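Local coordinates for putative immunoglobulin-blocking virulence protein (Mycoplasma mycoides subsp. capri, PDB 7ADK) that probably binds and blocks host immunoglobulins as a mycoplasma virulence factor, and assembles with a partner lipoprotein chain, at residues E201-F206 against S314-F319; N225-S230 against K280-I285; Q168-N173 against E595-L600. All coordinates share one frame; numbering follows the deposited sequence.

Interaction 1 of 3, residues E201-F206 against S314-F319; sequences EGVGLF and SPRSAF
With CG1 of Val-203 anti to the carbonyl carbon (chi1 -70°), the second methyl, CG2, falls between the backbone N and the carbonyl carbon and is presented to Arg-316. The arginine leaves its own backbone with CG anti to N (chi1 -167°), runs straight through chi2 and then bends at chi3 (-59°), which lays its guanidinium over that methyl. Val-203 CG2 sits 3.5 Å above the guanidinium plane, displaced toward the rim, at 3.8 Å from Arg-316 NH2, while Arg-316 CB at 3.9 Å from the same methyl extends the contact down the aliphatic part of the chain. The charged end is held from elsewhere: NE forms a salt bridge with Asp-200, whose other carboxylate oxygen bonds Ser-314 OG. That hydroxyl also accepts from the backbone N of Arg-316 at 3.3 Å, closing an ST turn, so a single aspartate steadies both the turn and the arginine.

Farther along, the isobutyl group of Leu-205 meets the start of strand 318-320. Its CD1 lies 4.0 Å from Ala-318 CB, and its CD2 lies 3.6 Å from Ala-318 O. Helix 182-194 closes over this buried patch through Leu-193, which packs on Leu-205, and Ala-192, which packs on Ala-318.

No hydrogen bond passes directly between 201-206 and 314-319. Instead Arg-248 of helix 247-253 donates to Val-203 O and Ala-318 O, and weakly to Pro-315 O, drawing carbonyls of both segments around one guanidinium. The direct contact is carried mainly by aliphatic groups, and its polar cohesion is supplied by two charged third parties: Asp-200, which fixes Arg-316 and Ser-314, and Arg-248, whose positive charge probably offsets the crowding of carbonyl oxygens.

Interaction 2 of 3, residues N225-S230 against K280-I285; sequences NDILSS and KNQEYI
Ile-227 and Gln-282 form the close-packed part of this contact between helices 227-235 and 280-288, where their CA atoms come within 6.1 Å. The branch methyl of Ile-227 does most of the touching: CG2 is 3.6 Å from Gln-282 CB and also 3.6 Å from Gln-282 OE1, so the glutamine passes obliquely across it with its aliphatic chain and amide oxygen. Ile-227 CG2 is put there by lying anti to the backbone N, which leaves the CG1 arm to carry CD1 to Ile-285 CG2, 4.0 Å away. The two isoleucine side chains run antiparallel, flank to flank. Ser-230, one helical turn on, adds its CB at 4.2 Å from Ile-285 CG2. Phe-214 and Phe-218 of helix 209-218 pack against this apolar side and bury it further.

The other flank is looser. Leu-228 is exposed, and its CB points away from 280-285; its CA comes no nearer than 4.0 Å to Gln-282 OE1. The amide nitrogen of Gln-282 is engaged along its own chain, donating to Thr-279 OG1.

Not one hydrogen bond links the two segments. Helix 227-235 is thus fitted to helix 280-288 by methyl and methylene packing, and the glutamine acts here chiefly through its aliphatic chain and amide oxygen.

Interaction 3 of 3, residues Q168-N173 against E595-L600; sequences QNHTVN and EPDKKL
Asn-169 meets both Pro-596 and Asp-597, and each atom of its side chain has a neighbour. CB lies 3.5 Å from Asp-597 OD2, close beside the carboxylate. CG stands 3.9 Å from Pro-596 CG, and the asparagine side chain runs at about a right angle to that of the proline. From there the tip divides: ND2 is 3.9 Å from Pro-596 CB and donates to Asn-582 O, while OD1 rests at 4.2 Å from Pro-596 CG and accepts from Arg-343 of helix 339-351. Both polar ends are thus satisfied, and the amide is fixed in rotation.

The hydrogen bonds across the contact run from backbone to carboxylate. Asn-169 N donates to Asp-597 OD1 at 2.9 Å and 175°, and His-170 N donates to Asp-597 OD2 at 2.9 Å and 176°. Each oxygen offers its syn lone pair, so one carboxylate grips two successive peptide N-H groups in nearly straight bonds. Asn-582 ND2 also bonds to Asp-597 OD1 and helps to orient the carboxylate. Gln-168 crosses the carboxylate with its CG, 3.6 Å from Asp-597 OD1, then sends its amide back to the carbonyl O of His-170, tying its side chain to the backbone two residues on.

The imidazole of His-170 lies against Pro-596 in a CH-pi contact: Pro-596 CD is 3.8 Å from the ring centroid and 16° off the normal. Its NE2 bonds to Leu-594 O, just before the second segment, and this holds the ring over the proline.

The whole is a loop-to-loop junction, in which an aspartate paired with consecutive backbone amides and a proline set against a histidine join the approach to strand 174-178 to the connection between helix 567-579 and strand 608-610 of the parallel five-stranded sheet.

From the N terminus, the chain first lays down 168-173, which waits more than 400 residues for its partner. Helix 182-194 then leads to 201-206, and 225-230 follows. The contacts close in reverse order: interaction 2 first, at 280-285, then interaction 1 at 314-319, and finally interaction 3 at 595-600. They are fully nested and none cross. Interactions 1 and 2, with centres about 23 Å apart, lie on one side of the chain's centre, pairing helices and short strands of the region before residue 320. Interaction 3, about 52 Å from interaction 2 between centres, ties the segment preceding that region to the distant part carrying the parallel sheet.

Interaction 1 of 3, residues E201-F206 against S314-F319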
ATOM      1  N   GLU A 201     -26.174  31.321 -16.254  1.00 85.83           N
ATOM      2  CA  GLU A 201     -27.604  31.527 -16.034  1.00 85.83           C
ATOM      3  C   GLU A 201     -28.145  30.494 -15.032  1.00 85.83           C
ATOM      4  O   GLU A 201     -27.945  29.288 -15.186  1.00 85.83           O
ATOM      5  CB  GLU A 201     -28.341  31.498 -17.379  1.00 85.83           C
ATOM      6  CG  GLU A 201     -29.872  31.524 -17.274  1.00 85.83           C
ATOM      7  CD  GLU A 201     -30.528  30.137 -17.328  1.00 85.83           C
ATOM      8  OE1 GLU A 201     -30.152  29.312 -18.188  1.00 85.83           O
ATOM      9  OE2 GLU A 201     -31.481  29.881 -16.564  1.00 85.83           O
ATOM     10  N   GLY A 202     -28.837  30.965 -13.997  1.00 79.20           N
ATOM     11  CA  GLY A 202     -29.338  30.116 -12.915  1.00 79.20           C
ATOM     12  C   GLY A 202     -28.368  29.886 -11.753  1.00 79.20           C
ATOM     13  O   GLY A 202     -28.617  29.017 -10.918  1.00 79.20           O
ATOM     14  N   VAL A 203     -27.269  30.653 -11.692  1.00 76.51           N
ATOM     15  CA  VAL A 203     -26.350  30.749 -10.538  1.00 76.51           C
ATOM     16  C   VAL A 203     -25.926  32.196 -10.223  1.00 76.51           C
ATOM     17  O   VAL A 203     -24.888  32.405  -9.607  1.00 76.51           O
ATOM     18  CB  VAL A 203     -25.145  29.780 -10.643  1.00 76.51           C
ATOM     19  CG1 VAL A 203     -25.550  28.325 -10.465  1.00 76.51           C
ATOM     20  CG2 VAL A 203     -24.364  29.898 -11.938  1.00 76.51           C
ATOM     21  N   GLY A 204     -26.720  33.201 -10.600  1.00 77.79           N
ATOM     22  CA  GLY A 204     -26.506  34.608 -10.234  1.00 77.79           C
ATOM     23  C   GLY A 204     -26.941  34.927  -8.807  1.00 77.79           C
ATOM     24  O   GLY A 204     -27.598  34.122  -8.155  1.00 77.79           O
ATOM     25  N   LEU A 205     -26.599  36.103  -8.279  1.00 74.51           N
ATOM     26  CA  LEU A 205     -26.849  36.422  -6.865  1.00 74.51           C
ATOM     27  C   LEU A 205     -28.327  36.386  -6.448  1.00 74.51           C
ATOM     28  O   LEU A 205     -28.613  35.961  -5.335  1.00 74.51           O
ATOM     29  CB  LEU A 205     -26.233  37.782  -6.504  1.00 74.51           C
ATOM     30  CG  LEU A 205     -24.736  37.681  -6.204  1.00 74.51           C
ATOM     31  CD1 LEU A 205     -24.058  39.039  -6.328  1.00 74.51           C
ATOM     32  CD2 LEU A 205     -24.522  37.152  -4.791  1.00 74.51           C
ATOM     33  N   PHE A 206     -29.261  36.776  -7.312  1.00 77.41           N
ATOM     34  CA  PHE A 206     -30.701  36.738  -7.029  1.00 77.41           C
ATOM     35  C   PHE A 206     -31.452  35.868  -8.031  1.00 77.41           C
ATOM     36  O   PHE A 206     -32.647  36.052  -8.259  1.00 77.41           O
ATOM     37  CB  PHE A 206     -31.281  38.152  -6.906  1.00 77.41           C
ATOM     38  CG  PHE A 206     -30.537  39.040  -5.938  1.00 77.41           C
ATOM     39  CD1 PHE A 206     -30.250  38.596  -4.640  1.00 77.41           C
ATOM     40  CD2 PHE A 206     -30.060  40.285  -6.354  1.00 77.41           C
ATOM     41  CE1 PHE A 206     -29.473  39.371  -3.774  1.00 77.41           C
ATOM     42  CE2 PHE A 206     -29.278  41.059  -5.494  1.00 77.41           C
ATOM     43  CZ  PHE A 206     -28.976  40.602  -4.207  1.00 77.41           C
ATOM     44  N   SER A 314     -17.701  36.626 -13.365  1.00 76.43           N
ATOM     45  CA  SER A 314     -18.507  35.413 -13.550  1.00 76.43           C
ATOM     46  C   SER A 314     -19.725  35.480 -12.631  1.00 76.43           C
ATOM     47  O   SER A 314     -19.559  35.656 -11.425  1.00 76.43           O
ATOM     48  CB  SER A 314     -17.706  34.140 -13.262  1.00 76.43           C
ATOM     49  OG  SER A 314     -18.548  33.006 -13.119  1.00 76.43           O
ATOM     50  N   PRO A 315     -20.955  35.304 -13.142  1.00 74.98           N
ATOM     51  CA  PRO A 315     -22.123  35.259 -12.278  1.00 74.98           C
ATOM     52  C   PRO A 315     -22.087  34.161 -11.215  1.00 74.98           C
ATOM     53  O   PRO A 315     -22.750  34.308 -10.201  1.00 74.98           O
ATOM     54  CB  PRO A 315     -23.320  35.107 -13.205  1.00 74.98           C
ATOM     55  CG  PRO A 315     -22.837  35.702 -14.516  1.00 74.98           C
ATOM     56  CD  PRO A 315     -21.360  35.349 -14.534  1.00 74.98           C
ATOM     57  N   ARG A 316     -21.296  33.095 -11.378  1.00 76.28           N
ATOM     58  CA  ARG A 316     -21.125  32.031 -10.374  1.00 76.28           C
ATOM     59  C   ARG A 316     -20.139  32.419  -9.267  1.00 76.28           C
ATOM     60  O   ARG A 316     -20.240  31.932  -8.151  1.00 76.28           O
ATOM     61  CB  ARG A 316     -20.696  30.748 -11.110  1.00 76.28           C
ATOM     62  CG  ARG A 316     -20.783  29.462 -10.279  1.00 76.28           C
ATOM     63  CD  ARG A 316     -20.317  28.208 -11.025  1.00 76.28           C
ATOM     64  NE  ARG A 316     -21.079  27.947 -12.250  1.00 76.28           N
ATOM     65  CZ  ARG A 316     -21.920  26.975 -12.508  1.00 76.28           C
ATOM     66  NH1 ARG A 316     -22.137  25.987 -11.718  1.00 76.28           N
ATOM     67  NH2 ARG A 316     -22.577  27.014 -13.601  1.00 76.28           N
ATOM     68  N   SER A 317     -19.204  33.310  -9.571  1.00 74.49           N
ATOM     69  CA  SER A 317     -18.152  33.780  -8.658  1.00 74.49           C
ATOM     70  C   SER A 317     -18.488  35.101  -7.960  1.00 74.49           C
ATOM     71  O   SER A 317     -17.711  35.569  -7.135  1.00 74.49           O
ATOM     72  CB  SER A 317     -16.854  33.957  -9.440  1.00 74.49           C
ATOM     73  OG  SER A 317     -16.494  32.758 -10.091  1.00 74.49           O
ATOM     74  N   ALA A 318     -19.599  35.743  -8.327  1.00 73.63           N
ATOM     75  CA  ALA A 318     -20.010  37.034  -7.796  1.00 73.63           C
ATOM     76  C   ALA A 318     -20.422  36.950  -6.327  1.00 73.63           C
ATOM     77  O   ALA A 318     -21.231  36.098  -5.966  1.00 73.63           O
ATOM     78  CB  ALA A 318     -21.155  37.574  -8.648  1.00 73.63           C
ATOM     79  N   PHE A 319     -19.957  37.887  -5.510  1.00 79.27           N
ATOM     80  CA  PHE A 319     -20.395  38.098  -4.131  1.00 79.27           C
ATOM     81  C   PHE A 319     -20.645  39.585  -3.871  1.00 79.27           C
ATOM     82  O   PHE A 319     -20.249  40.444  -4.647  1.00 79.27           O
ATOM     83  CB  PHE A 319     -19.398  37.479  -3.134  1.00 79.27           C
ATOM     84  CG  PHE A 319     -18.072  38.196  -2.958  1.00 79.27           C
ATOM     85  CD1 PHE A 319     -16.983  37.840  -3.764  1.00 79.27           C
ATOM     86  CD2 PHE A 319     -17.911  39.180  -1.968  1.00 79.27           C
ATOM     87  CE1 PHE A 319     -15.741  38.469  -3.578  1.00 79.27           C
ATOM     88  CE2 PHE A 319     -16.672  39.816  -1.792  1.00 79.27           C
ATOM     89  CZ  PHE A 319     -15.585  39.456  -2.596  1.00 79.27           C
TER

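Interaction 2 of 3, residues N225-S230 against K280-I285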
ATOM      1  N   ASN A 225     -43.017  31.734  10.870  1.00 99.96           N
ATOM      2  CA  ASN A 225     -42.260  30.628  11.454  1.00 99.96           C
ATOM      3  C   ASN A 225     -42.072  29.422  10.509  1.00 99.96           C
ATOM      4  O   ASN A 225     -41.426  28.450  10.892  1.00 99.96           O
ATOM      5  CB  ASN A 225     -42.872  30.233  12.805  1.00 99.96           C
ATOM      6  CG  ASN A 225     -43.101  31.439  13.691  1.00 99.96           C
ATOM      7  OD1 ASN A 225     -44.175  32.021  13.699  1.00 99.96           O
ATOM      8  ND2 ASN A 225     -42.102  31.892  14.400  1.00 99.96           N
ATOM      9  N   ASP A 226     -42.537  29.478   9.256  1.00 97.38           N
ATOM     10  CA  ASP A 226     -42.114  28.541   8.199  1.00 97.38           C
ATOM     11  C   ASP A 226     -40.623  28.705   7.811  1.00 97.38           C
ATOM     12  O   ASP A 226     -40.062  27.841   7.149  1.00 97.38           O
ATOM     13  CB  ASP A 226     -43.076  28.560   6.997  1.00 97.38           C
ATOM     14  CG  ASP A 226     -43.039  29.787   6.081  1.00 97.38           C
ATOM     15  OD1 ASP A 226     -42.106  30.607   6.163  1.00 97.38           O
ATOM     16  OD2 ASP A 226     -43.938  29.911   5.227  1.00 97.38           O
ATOM     17  N   ILE A 227     -39.958  29.748   8.322  1.00 94.86           N
ATOM     18  CA  ILE A 227     -38.494  29.845   8.458  1.00 94.86           C
ATOM     19  C   ILE A 227     -37.894  28.542   9.015  1.00 94.86           C
ATOM     20  O   ILE A 227     -36.814  28.136   8.577  1.00 94.86           O
ATOM     21  CB  ILE A 227     -38.169  31.073   9.346  1.00 94.86           C
ATOM     22  CG1 ILE A 227     -38.271  32.400   8.572  1.00 94.86           C
ATOM     23  CG2 ILE A 227     -36.815  30.998  10.048  1.00 94.86           C
ATOM     24  CD1 ILE A 227     -37.131  32.705   7.601  1.00 94.86           C
ATOM     25  N   LEU A 228     -38.610  27.838   9.898  1.00 93.92           N
ATOM     26  CA  LEU A 228     -38.199  26.532  10.417  1.00 93.92           C
ATOM     27  C   LEU A 228     -38.007  25.463   9.318  1.00 93.92           C
ATOM     28  O   LEU A 228     -37.057  24.685   9.378  1.00 93.92           O
ATOM     29  CB  LEU A 228     -39.236  26.114  11.471  1.00 93.92           C
ATOM     30  CG  LEU A 228     -38.931  24.807  12.223  1.00 93.92           C
ATOM     31  CD1 LEU A 228     -39.466  24.896  13.642  1.00 93.92           C
ATOM     32  CD2 LEU A 228     -39.598  23.592  11.578  1.00 93.92           C
ATOM     33  N   SER A 229     -38.862  25.437   8.292  1.00 91.59           N
ATOM     34  CA  SER A 229     -38.760  24.515   7.152  1.00 91.59           C
ATOM     35  C   SER A 229     -37.633  24.885   6.178  1.00 91.59           C
ATOM     36  O   SER A 229     -36.974  23.994   5.655  1.00 91.59           O
ATOM     37  CB  SER A 229     -40.095  24.418   6.416  1.00 91.59           C
ATOM     38  OG  SER A 229     -41.117  23.941   7.270  1.00 91.59           O
ATOM     39  N   SER A 230     -37.306  26.172   5.995  1.00 87.33           N
ATOM     40  CA  SER A 230     -36.102  26.588   5.251  1.00 87.33           C
ATOM     41  C   SER A 230     -34.812  26.133   5.946  1.00 87.33           C
ATOM     42  O   SER A 230     -33.938  25.610   5.266  1.00 87.33           O
ATOM     43  CB  SER A 230     -36.068  28.092   5.004  1.00 87.33           C
ATOM     44  OG  SER A 230     -36.871  28.484   3.963  1.00 87.33           O
ATOM     45  N   LYS A 280     -29.063  31.577  14.598  1.00 96.00           N
ATOM     46  CA  LYS A 280     -28.430  32.540  13.680  1.00 96.00           C
ATOM     47  C   LYS A 280     -28.817  32.315  12.229  1.00 96.00           C
ATOM     48  O   LYS A 280     -29.266  33.247  11.584  1.00 96.00           O
ATOM     49  CB  LYS A 280     -26.907  32.561  13.866  1.00 96.00           C
ATOM     50  CG  LYS A 280     -26.436  33.167  15.193  1.00 96.00           C
ATOM     51  CD  LYS A 280     -26.841  34.638  15.402  1.00 96.00           C
ATOM     52  CE  LYS A 280     -28.180  34.814  16.124  1.00 96.00           C
ATOM     53  NZ  LYS A 280     -28.539  36.223  16.292  1.00 96.00           N
ATOM     54  N   ASN A 281     -28.763  31.076  11.728  1.00 95.04           N
ATOM     55  CA  ASN A 281     -29.176  30.733  10.354  1.00 95.04           C
ATOM     56  C   ASN A 281     -30.639  31.103  10.055  1.00 95.04           C
ATOM     57  O   ASN A 281     -30.892  31.688   9.012  1.00 95.04           O
ATOM     58  CB  ASN A 281     -28.901  29.245  10.048  1.00 95.04           C
ATOM     59  CG  ASN A 281     -27.439  28.918   9.766  1.00 95.04           C
ATOM     60  OD1 ASN A 281     -26.667  29.725   9.280  1.00 95.04           O
ATOM     61  ND2 ASN A 281     -27.005  27.717  10.055  1.00 95.04           N
ATOM     62  N   GLN A 282     -31.587  30.827  10.959  1.00 94.46           N
ATOM     63  CA  GLN A 282     -32.997  31.233  10.812  1.00 94.46           C
ATOM     64  C   GLN A 282     -33.157  32.754  10.664  1.00 94.46           C
ATOM     65  O   GLN A 282     -33.949  33.198   9.845  1.00 94.46           O
ATOM     66  CB  GLN A 282     -33.829  30.749  12.013  1.00 94.46           C
ATOM     67  CG  GLN A 282     -33.956  29.227  12.035  1.00 94.46           C
ATOM     68  CD  GLN A 282     -34.968  28.717  13.062  1.00 94.46           C
ATOM     69  OE1 GLN A 282     -36.168  28.876  12.916  1.00 94.46           O
ATOM     70  NE2 GLN A 282     -34.558  28.062  14.123  1.00 94.46           N
ATOM     71  N   GLU A 283     -32.379  33.543  11.403  1.00 94.84           N
ATOM     72  CA  GLU A 283     -32.200  34.972  11.137  1.00 94.84           C
ATOM     73  C   GLU A 283     -31.664  35.250   9.731  1.00 94.84           C
ATOM     74  O   GLU A 283     -32.352  35.873   8.929  1.00 94.84           O
ATOM     75  CB  GLU A 283     -31.367  35.611  12.268  1.00 94.84           C
ATOM     76  CG  GLU A 283     -30.715  36.988  12.043  1.00 94.84           C
ATOM     77  CD  GLU A 283     -31.605  38.182  11.682  1.00 94.84           C
ATOM     78  OE1 GLU A 283     -32.779  38.027  11.291  1.00 94.84           O
ATOM     79  OE2 GLU A 283     -31.083  39.315  11.776  1.00 94.84           O
ATOM     80  N   TYR A 284     -30.451  34.836   9.369  1.00 89.68           N
ATOM     81  CA  TYR A 284     -29.812  35.502   8.232  1.00 89.68           C
ATOM     82  C   TYR A 284     -30.261  34.907   6.876  1.00 89.68           C
ATOM     83  O   TYR A 284     -30.184  35.581   5.855  1.00 89.68           O
ATOM     84  CB  TYR A 284     -28.356  35.845   8.614  1.00 89.68           C
ATOM     85  CG  TYR A 284     -27.175  34.900   8.501  1.00 89.68           C
ATOM     86  CD1 TYR A 284     -27.083  33.790   9.348  1.00 89.68           C
ATOM     87  CD2 TYR A 284     -25.952  35.493   8.137  1.00 89.68           C
ATOM     88  CE1 TYR A 284     -25.867  33.149   9.641  1.00 89.68           C
ATOM     89  CE2 TYR A 284     -24.717  34.909   8.456  1.00 89.68           C
ATOM     90  CZ  TYR A 284     -24.666  33.710   9.184  1.00 89.68           C
ATOM     91  OH  TYR A 284     -23.478  33.138   9.487  1.00 89.68           O
ATOM     92  N   ILE A 285     -30.986  33.772   6.893  1.00 84.49           N
ATOM     93  CA  ILE A 285     -31.934  33.336   5.842  1.00 84.49           C
ATOM     94  C   ILE A 285     -33.009  34.400   5.546  1.00 84.49           C
ATOM     95  O   ILE A 285     -33.355  34.657   4.391  1.00 84.49           O
ATOM     96  CB  ILE A 285     -32.600  31.984   6.238  1.00 84.49           C
ATOM     97  CG1 ILE A 285     -31.596  30.827   6.050  1.00 84.49           C
ATOM     98  CG2 ILE A 285     -33.878  31.669   5.444  1.00 84.49           C
ATOM     99  CD1 ILE A 285     -32.048  29.460   6.569  1.00 84.49           C
TER

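Interaction 3 of 3, residues Q168-N173 against E595-L600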
ATOM      1  N   GLN A 168       0.833  25.630 -32.516  1.00 74.05           N
ATOM      2  CA  GLN A 168       0.701  26.893 -31.784  1.00 74.05           C
ATOM      3  C   GLN A 168      -0.428  26.874 -30.747  1.00 74.05           C
ATOM      4  O   GLN A 168      -1.532  26.396 -31.006  1.00 74.05           O
ATOM      5  CB  GLN A 168       0.660  28.076 -32.755  1.00 74.05           C
ATOM      6  CG  GLN A 168       0.319  29.388 -32.047  1.00 74.05           C
ATOM      7  CD  GLN A 168       0.773  30.640 -32.761  1.00 74.05           C
ATOM      8  OE1 GLN A 168       1.704  30.662 -33.535  1.00 74.05           O
ATOM      9  NE2 GLN A 168       0.183  31.752 -32.451  1.00 74.05           N
ATOM     10  N   ASN A 169      -0.122  27.387 -29.555  1.00 73.95           N
ATOM     11  CA  ASN A 169      -0.968  27.360 -28.373  1.00 73.95           C
ATOM     12  C   ASN A 169      -1.958  28.542 -28.336  1.00 73.95           C
ATOM     13  O   ASN A 169      -3.162  28.314 -28.269  1.00 73.95           O
ATOM     14  CB  ASN A 169      -0.048  27.291 -27.142  1.00 73.95           C
ATOM     15  CG  ASN A 169      -0.701  26.556 -25.988  1.00 73.95           C
ATOM     16  OD1 ASN A 169      -1.803  26.851 -25.576  1.00 73.95           O
ATOM     17  ND2 ASN A 169      -0.079  25.534 -25.460  1.00 73.95           N
ATOM     18  N   HIS A 170      -1.499  29.796 -28.433  1.00 78.02           N
ATOM     19  CA  HIS A 170      -2.402  30.950 -28.537  1.00 78.02           C
ATOM     20  C   HIS A 170      -2.901  31.127 -29.969  1.00 78.02           C
ATOM     21  O   HIS A 170      -2.299  31.791 -30.808  1.00 78.02           O
ATOM     22  CB  HIS A 170      -1.800  32.232 -27.952  1.00 78.02           C
ATOM     23  CG  HIS A 170      -1.795  32.290 -26.443  1.00 78.02           C
ATOM     24  ND1 HIS A 170      -2.435  31.405 -25.568  1.00 78.02           N
ATOM     25  CD2 HIS A 170      -1.243  33.296 -25.710  1.00 78.02           C
ATOM     26  CE1 HIS A 170      -2.214  31.880 -24.333  1.00 78.02           C
ATOM     27  NE2 HIS A 170      -1.498  33.011 -24.392  1.00 78.02           N
ATOM     28  N   THR A 171      -4.044  30.506 -30.232  1.00 79.05           N
ATOM     29  CA  THR A 171      -4.820  30.579 -31.474  1.00 79.05           C
ATOM     30  C   THR A 171      -5.587  31.885 -31.669  1.00 79.05           C
ATOM     31  O   THR A 171      -5.982  32.173 -32.792  1.00 79.05           O
ATOM     32  CB  THR A 171      -5.844  29.444 -31.493  1.00 79.05           C
ATOM     33  OG1 THR A 171      -6.578  29.461 -30.311  1.00 79.05           O
ATOM     34  CG2 THR A 171      -5.203  28.079 -31.587  1.00 79.05           C
ATOM     35  N   VAL A 172      -5.828  32.673 -30.618  1.00 83.86           N
ATOM     36  CA  VAL A 172      -6.706  33.857 -30.633  1.00 83.86           C
ATOM     37  C   VAL A 172      -6.063  35.080 -29.980  1.00 83.86           C
ATOM     38  O   VAL A 172      -5.150  34.980 -29.163  1.00 83.86           O
ATOM     39  CB  VAL A 172      -8.091  33.574 -30.010  1.00 83.86           C
ATOM     40  CG1 VAL A 172      -8.872  32.538 -30.819  1.00 83.86           C
ATOM     41  CG2 VAL A 172      -8.044  33.136 -28.548  1.00 83.86           C
ATOM     42  N   ASN A 173      -6.552  36.250 -30.388  1.00 87.66           N
ATOM     43  CA  ASN A 173      -6.060  37.584 -30.041  1.00 87.66           C
ATOM     44  C   ASN A 173      -6.114  37.890 -28.534  1.00 87.66           C
ATOM     45  O   ASN A 173      -6.851  37.257 -27.776  1.00 87.66           O
ATOM     46  CB  ASN A 173      -6.869  38.608 -30.870  1.00 87.66           C
ATOM     47  CG  ASN A 173      -6.910  38.290 -32.355  1.00 87.66           C
ATOM     48  OD1 ASN A 173      -7.674  37.454 -32.800  1.00 87.66           O
ATOM     49  ND2 ASN A 173      -6.105  38.909 -33.167  1.00 87.66           N
ATOM     50  N   GLU A 595       2.097  33.196 -22.155  1.00 72.84           N
ATOM     51  CA  GLU A 595       2.364  33.228 -23.606  1.00 72.84           C
ATOM     52  C   GLU A 595       3.239  32.043 -24.084  1.00 72.84           C
ATOM     53  O   GLU A 595       4.432  32.206 -24.337  1.00 72.84           O
ATOM     54  CB  GLU A 595       2.927  34.610 -23.995  1.00 72.84           C
ATOM     55  CG  GLU A 595       4.120  35.140 -23.187  1.00 72.84           C
ATOM     56  CD  GLU A 595       4.195  36.677 -23.223  1.00 72.84           C
ATOM     57  OE1 GLU A 595       4.126  37.260 -24.314  1.00 72.84           O
ATOM     58  OE2 GLU A 595       4.364  37.314 -22.164  1.00 72.84           O
ATOM     59  N   PRO A 596       2.669  30.825 -24.212  1.00 68.26           N
ATOM     60  CA  PRO A 596       3.405  29.561 -24.415  1.00 68.26           C
ATOM     61  C   PRO A 596       4.302  29.449 -25.641  1.00 68.26           C
ATOM     62  O   PRO A 596       5.239  28.659 -25.657  1.00 68.26           O
ATOM     63  CB  PRO A 596       2.353  28.454 -24.475  1.00 68.26           C
ATOM     64  CG  PRO A 596       1.207  29.056 -23.685  1.00 68.26           C
ATOM     65  CD  PRO A 596       1.262  30.538 -24.003  1.00 68.26           C
ATOM     66  N   ASP A 597       3.997  30.223 -26.670  1.00 72.46           N
ATOM     67  CA  ASP A 597       4.678  30.236 -27.956  1.00 72.46           C
ATOM     68  C   ASP A 597       5.887  31.187 -28.001  1.00 72.46           C
ATOM     69  O   ASP A 597       6.817  30.960 -28.769  1.00 72.46           O
ATOM     70  CB  ASP A 597       3.639  30.622 -29.013  1.00 72.46           C
ATOM     71  CG  ASP A 597       2.401  29.725 -28.955  1.00 72.46           C
ATOM     72  OD1 ASP A 597       2.513  28.531 -29.302  1.00 72.46           O
ATOM     73  OD2 ASP A 597       1.323  30.216 -28.564  1.00 72.46           O
ATOM     74  N   LYS A 598       5.884  32.247 -27.184  1.00 72.05           N
ATOM     75  CA  LYS A 598       6.955  33.253 -27.110  1.00 72.05           C
ATOM     76  C   LYS A 598       7.923  32.950 -25.974  1.00 72.05           C
ATOM     77  O   LYS A 598       9.076  32.598 -26.211  1.00 72.05           O
ATOM     78  CB  LYS A 598       6.369  34.676 -27.010  1.00 72.05           C
ATOM     79  CG  LYS A 598       7.449  35.767 -26.994  1.00 72.05           C
ATOM     80  CD  LYS A 598       6.858  37.171 -26.901  1.00 72.05           C
ATOM     81  CE  LYS A 598       7.938  38.245 -26.853  1.00 72.05           C
ATOM     82  NZ  LYS A 598       7.389  39.598 -26.808  1.00 72.05           N
ATOM     83  N   LYS A 599       7.460  33.103 -24.731  1.00 69.99           N
ATOM     84  CA  LYS A 599       8.276  32.972 -23.517  1.00 69.99           C
ATOM     85  C   LYS A 599       8.273  31.529 -23.029  1.00 69.99           C
ATOM     86  O   LYS A 599       7.696  31.215 -21.995  1.00 69.99           O
ATOM     87  CB  LYS A 599       7.794  33.945 -22.429  1.00 69.99           C
ATOM     88  CG  LYS A 599       7.972  35.419 -22.784  1.00 69.99           C
ATOM     89  CD  LYS A 599       7.571  36.284 -21.596  1.00 69.99           C
ATOM     90  CE  LYS A 599       7.680  37.774 -21.907  1.00 69.99           C
ATOM     91  NZ  LYS A 599       6.681  38.554 -21.155  1.00 69.99           N
ATOM     92  N   LEU A 600       8.940  30.638 -23.751  1.00 67.27           N
ATOM     93  CA  LEU A 600       9.058  29.216 -23.416  1.00 67.27           C
ATOM     94  C   LEU A 600       9.508  28.999 -21.960  1.00 67.27           C
ATOM     95  O   LEU A 600       9.024  28.079 -21.308  1.00 67.27           O
ATOM     96  CB  LEU A 600      10.020  28.541 -24.402  1.00 67.27           C
ATOM     97  CG  LEU A 600       9.409  28.088 -25.724  1.00 67.27           C
ATOM     98  CD1 LEU A 600       8.606  29.134 -26.460  1.00 67.27           C
ATOM     99  CD2 LEU A 600      10.517  27.658 -26.652  1.00 67.27           C
TER